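Gamma tubulin complex adapter mto2 (Schizosaccharomyces pombe, PDB 6GDJ) acts together with mto1 to recruit the gamma-tubulin complex and promote nucleation of cytoplasmic microtubules, the piece here being its twin-cysteine dimerisation domain. Local coordinates at residues A12-R15 with L16-Y19; V29-A32 with V33-I37. All coordinates share one frame; numbering follows the deposited sequence.

Overall arrangement
Both contacts are local, each running along one helix of this three-helix chain: contact 1 covers the last turns of helix 5-17 and the residues that follow, contact 2 the middle of helix 23-42. Their centres lie 13 Å apart, and the two helices meet through the Arg17-Glu30 salt bridge and through Leu13, which packs on Val29 and Val33. Ala12, Leu13 and Leu16 are buried in contact 1, Val29, Ala32, Val33 and Ala36 in contact 2; Met14, Arg15, Arg17, Thr18, Gln31 and Asn34 are exposed. Contact 1 gathers polar groups where its helix finishes; in contact 2 regular backbone bonds run on, one side meets the second subunit, and a water links Gln31 and Asn34.

Contact 1. Residues A12-R15 with L16-Y19; sequences ALMR and LRTY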
loop_
_atom_site.group_PDB
_atom_site.type_symbol
_atom_site.label_atom_id
_atom_site.label_comp_id
_atom_site.label_asym_id
_atom_site.label_seq_id
_atom_site.Cartn_x
_atom_site.Cartn_y
_atom_site.Cartn_z
ATOM N N ALA A 12 9.606 -0.049 8.294
ATOM C CA ALA A 12 8.224 -0.279 8.574
ATOM C C ALA A 12 7.701 -1.612 8.035
ATOM O O ALA A 12 6.947 -2.289 8.746
ATOM C CB ALA A 12 7.380 0.875 8.010
ATOM N N LEU A 13 8.164 -2.011 6.849
ATOM C CA LEU A 13 7.783 -3.327 6.321
ATOM C C LEU A 13 8.357 -4.458 7.163
ATOM O O LEU A 13 7.677 -5.413 7.471
ATOM C CB LEU A 13 8.240 -3.462 4.905
ATOM C CG LEU A 13 8.020 -4.830 4.264
ATOM C CD1 LEU A 13 6.563 -5.234 4.315
ATOM C CD2 LEU A 13 8.602 -4.811 2.885
ATOM N N MET A 14 9.612 -4.295 7.564
ATOM C CA MET A 14 10.225 -5.324 8.396
ATOM C C MET A 14 9.446 -5.496 9.705
ATOM O O MET A 14 9.255 -6.617 10.194
ATOM C CB MET A 14 11.682 -4.954 8.641
ATOM C CG MET A 14 12.540 -5.146 7.416
ATOM S SD MET A 14 14.256 -4.623 7.560
ATOM C CE MET A 14 14.820 -5.866 8.637
ATOM N N ARG A 15 9.021 -4.361 10.320
ATOM C CA ARG A 15 8.198 -4.433 11.483
ATOM C C ARG A 15 6.857 -5.159 11.197
ATOM O O ARG A 15 6.428 -6.008 11.960
ATOM C CB ARG A 15 8.028 -3.084 12.117
ATOM C CG ARG A 15 9.314 -2.526 12.676
ATOM C CD ARG A 15 9.099 -1.103 13.206
ATOM N NE ARG A 15 8.233 -1.060 14.370
ATOM C CZ ARG A 15 7.537 0.025 14.747
ATOM N NH1 ARG A 15 7.689 1.161 14.122
ATOM N NH2 ARG A 15 6.740 -0.053 15.758
ATOM N N LEU A 16 6.184 -4.756 10.106
ATOM C CA LEU A 16 4.909 -5.399 9.778
ATOM C C LEU A 16 5.036 -6.904 9.634
ATOM O O LEU A 16 4.197 -7.610 10.129
ATOM C CB LEU A 16 4.416 -4.802 8.470
ATOM C CG LEU A 16 3.130 -5.425 7.918
ATOM C CD1 LEU A 16 2.008 -5.360 8.944
ATOM C CD2 LEU A 16 2.781 -4.810 6.548
ATOM N N ARG A 17 6.132 -7.386 9.049
ATOM C CA ARG A 17 6.255 -8.843 8.826
ATOM C C ARG A 17 6.232 -9.596 10.125
ATOM O O ARG A 17 5.753 -10.704 10.196
ATOM C CB ARG A 17 7.585 -9.153 8.138
ATOM C CG ARG A 17 7.730 -8.736 6.759
ATOM C CD ARG A 17 9.116 -9.066 6.288
ATOM N NE ARG A 17 9.337 -8.629 4.961
ATOM C CZ ARG A 17 10.498 -8.205 4.477
ATOM N NH1 ARG A 17 11.597 -8.141 5.264
ATOM N NH2 ARG A 17 10.576 -7.752 3.236
ATOM N N THR A 18 6.723 -8.960 11.202
ATOM C CA THR A 18 6.751 -9.665 12.491
ATOM C C THR A 18 5.394 -9.870 13.147
ATOM O O THR A 18 5.303 -10.603 14.117
ATOM C CB THR A 18 7.645 -8.928 13.516
ATOM O OG1 THR A 18 7.046 -7.693 13.948
ATOM C CG2 THR A 18 8.991 -8.707 13.011
ATOM N N TYR A 19 4.324 -9.233 12.619
ATOM C CA TYR A 19 2.977 -9.445 13.137
ATOM C C TYR A 19 2.182 -10.532 12.361
ATOM O O TYR A 19 1.011 -10.717 12.655
ATOM C CB TYR A 19 2.184 -8.126 13.142
ATOM C CG TYR A 19 2.693 -7.145 14.181
ATOM C CD1 TYR A 19 3.715 -6.283 13.900
ATOM C CD2 TYR A 19 2.120 -7.126 15.448
ATOM C CE1 TYR A 19 4.166 -5.404 14.863
ATOM C CE2 TYR A 19 2.567 -6.256 16.436
ATOM C CZ TYR A 19 3.565 -5.385 16.126
ATOM O OH TYR A 19 4.079 -4.478 17.066
HETATM O O HOH W 1 5.895 -2.530 16.555
#
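The carbonyl oxygen of Arg15 is gripped twice by Thr18: the hydroxyl OG1 donates to Arg15 O at 2.7 Å, lying in the carbonyl plane, while Thr18 N makes a weak bond to Arg15 O, bent to 135°. A chi1 of 70° sets OG1 in the cleft flanked by N and C of its own residue, which turns it back to the preceding turn and sends CG2 towards Met14 O. Tyr19 adds a third neighbour, its ring edge coming to Arg15 O with CD1 at 3.3 Å. Farther out, a water accepts from Arg15 NH2 at 2.7 Å and meets the hydroxyl OH of Tyr19 in the plane of the ring, so the arginine tip and the phenol are tied together beyond the shared carbonyl. Arg15 NH2 also bonds a glycerol, probably from the crystallisation liquor.

Regular i to i+4 bonds precede this, from Leu16 N to Ala12 O and from Arg17 N to Leu13 O; toward the helix end the spacing shortens to three residues, in the weak Thr18 bond and from Tyr19 N to Leu16 O. Arg17 runs back along the helix on an outstretched chain (chi3 -177°), laying one guanidinium face over Leu13 CG; its NH2 is 3.6 Å from Leu13 CD2. The charge is answered by Glu30, which forms a salt bridge with Arg17 NE. Leu13 rests on Val29 and Val33 of helix 23-42, whereas Ala12 packs on Cys59, Arg15 on Leu60, and Tyr19 on Val63 and Ile67, all four on helix 46-72, placing the end of helix 5-17 against both other helices.

Contact 2. Residues V29-A32 with V33-I37; sequences VEQA and VNHAI
On the close-packed side Val33 sets its CG2 against the preceding turn, 3.4 Å from Val29 O and 4.4 Å from Val29 CG1. With chi1 at 169°, CG1 points away from the backbone N and leans towards Leu13 of helix 5-17. The backbone beneath is regular: Val33 N donates to Val29 O at 168°, and Ala36 N donates to Ala32 O at 2.9 Å. The small side chain of Ala36 packs on Met9 of helix 5-17 and on Leu51, Cys52 and Leu55 of helix 46-72.

These i to i+4 bonds are those of an alpha-helix, here the middle of helix 23-42 in the dimerisation domain; Asn34 N likewise donates to the carbonyl oxygen of Glu30, whose carboxylate is engaged by Arg17. Part of the helix surface belongs to the dimer interface: Val29 packs on Leu58 of the second subunit, Gln31 and Ala32 on its Ser54, and His35 on its Ala50.

The looser side, at Gln31 and Asn34, is exposed and held through water. One water donates to Gln31 OE1 at 2.8 Å and, over a longer reach of 3.2 Å, to Gln31 O; it accepts from Asn34 ND2. The same water sits above one face of the His35 ring, displaced from the ring centre. A chi1 of -64° turns the imidazole back along the helix and brings CD2 to 3.1 Å from Gln31 O, which also accepts from His35 N. An alanine here would keep that backbone bond but would probably strip CD2 from Gln31 O and the ring face from the water, and thin the packing on Ala50 of the second subunit.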
loop_
_atom_site.group_PDB
_atom_site.type_symbol
_atom_site.label_atom_id
_atom_site.label_comp_id
_atom_site.label_asym_id
_atom_site.label_seq_id
_atom_site.Cartn_x
_atom_site.Cartn_y
_atom_site.Cartn_z
ATOM N N VAL A 29 1.496 -5.752 -0.300
ATOM C CA VAL A 29 2.335 -4.723 0.350
ATOM C C VAL A 29 3.773 -4.947 -0.005
ATOM O O VAL A 29 4.447 -4.032 -0.373
ATOM C CB VAL A 29 2.145 -4.735 1.883
ATOM C CG1 VAL A 29 3.186 -3.815 2.502
ATOM C CG2 VAL A 29 0.735 -4.304 2.278
ATOM N N GLU A 30 4.229 -6.198 0.113
ATOM C CA GLU A 30 5.629 -6.458 -0.263
ATOM C C GLU A 30 5.951 -6.128 -1.723
ATOM O O GLU A 30 6.994 -5.578 -2.062
ATOM C CB GLU A 30 5.940 -7.934 -0.025
ATOM C CG GLU A 30 5.903 -8.357 1.440
ATOM C CD GLU A 30 7.245 -8.527 2.089
ATOM O OE1 GLU A 30 8.253 -8.110 1.471
ATOM O OE2 GLU A 30 7.203 -8.942 3.295
ATOM N N GLN A 31 5.012 -6.461 -2.585
ATOM C CA GLN A 31 5.225 -6.205 -4.008
ATOM C C GLN A 31 5.256 -4.673 -4.274
ATOM O O GLN A 31 6.100 -4.198 -5.011
ATOM C CB GLN A 31 4.159 -6.906 -4.842
ATOM C CG GLN A 31 4.210 -8.402 -4.765
ATOM C CD GLN A 31 5.244 -8.981 -5.615
ATOM O OE1 GLN A 31 6.084 -8.249 -6.156
ATOM N NE2 GLN A 31 5.196 -10.323 -5.793
ATOM N N ALA A 32 4.340 -3.955 -3.603
ATOM C CA ALA A 32 4.327 -2.480 -3.779
ATOM C C ALA A 32 5.623 -1.821 -3.281
ATOM O O ALA A 32 6.192 -0.990 -3.936
ATOM C CB ALA A 32 3.141 -1.863 -3.109
ATOM N N VAL A 33 6.068 -2.274 -2.126
ATOM C CA VAL A 33 7.313 -1.771 -1.564
ATOM C C VAL A 33 8.468 -2.069 -2.496
ATOM O O VAL A 33 9.309 -1.240 -2.751
ATOM C CB VAL A 33 7.557 -2.311 -0.161
ATOM C CG1 VAL A 33 8.999 -2.002 0.318
ATOM C CG2 VAL A 33 6.595 -1.698 0.804
ATOM N N ASN A 34 8.466 -3.286 -3.026
ATOM C CA ASN A 34 9.460 -3.657 -3.955
ATOM C C ASN A 34 9.515 -2.819 -5.252
ATOM O O ASN A 34 10.570 -2.410 -5.730
ATOM C CB ASN A 34 9.333 -5.128 -4.214
ATOM C CG ASN A 34 10.499 -5.630 -4.858
ATOM O OD1 ASN A 34 11.616 -5.740 -4.231
ATOM N ND2 ASN A 34 10.344 -5.794 -6.151
ATOM N N HIS A 35 8.330 -2.504 -5.819
ATOM C CA HIS A 35 8.301 -1.610 -6.945
ATOM C C HIS A 35 8.743 -0.193 -6.570
ATOM O O HIS A 35 9.391 0.473 -7.371
ATOM C CB HIS A 35 6.906 -1.596 -7.602
ATOM C CG HIS A 35 6.515 -2.903 -8.185
ATOM N ND1 HIS A 35 7.369 -3.626 -8.993
ATOM C CD2 HIS A 35 5.408 -3.658 -8.014
ATOM C CE1 HIS A 35 6.766 -4.745 -9.360
ATOM N NE2 HIS A 35 5.570 -4.794 -8.780
ATOM N N ALA A 36 8.436 0.251 -5.341
ATOM C CA ALA A 36 8.929 1.540 -4.896
ATOM C C ALA A 36 10.427 1.582 -4.834
ATOM O O ALA A 36 11.056 2.570 -5.225
ATOM C CB ALA A 36 8.297 1.921 -3.565
ATOM N N ILE A 37 11.019 0.520 -4.350
ATOM C CA ILE A 37 12.499 0.443 -4.338
ATOM C C ILE A 37 13.057 0.573 -5.773
ATOM O O ILE A 37 14.008 1.299 -6.019
ATOM C CB ILE A 37 13.013 -0.845 -3.667
ATOM C CG1 ILE A 37 12.594 -0.862 -2.196
ATOM C CG2 ILE A 37 14.502 -1.011 -3.860
ATOM C CD1 ILE A 37 12.747 -2.204 -1.512
HETATM O O HOH W 2 7.876 -6.225 -6.750
#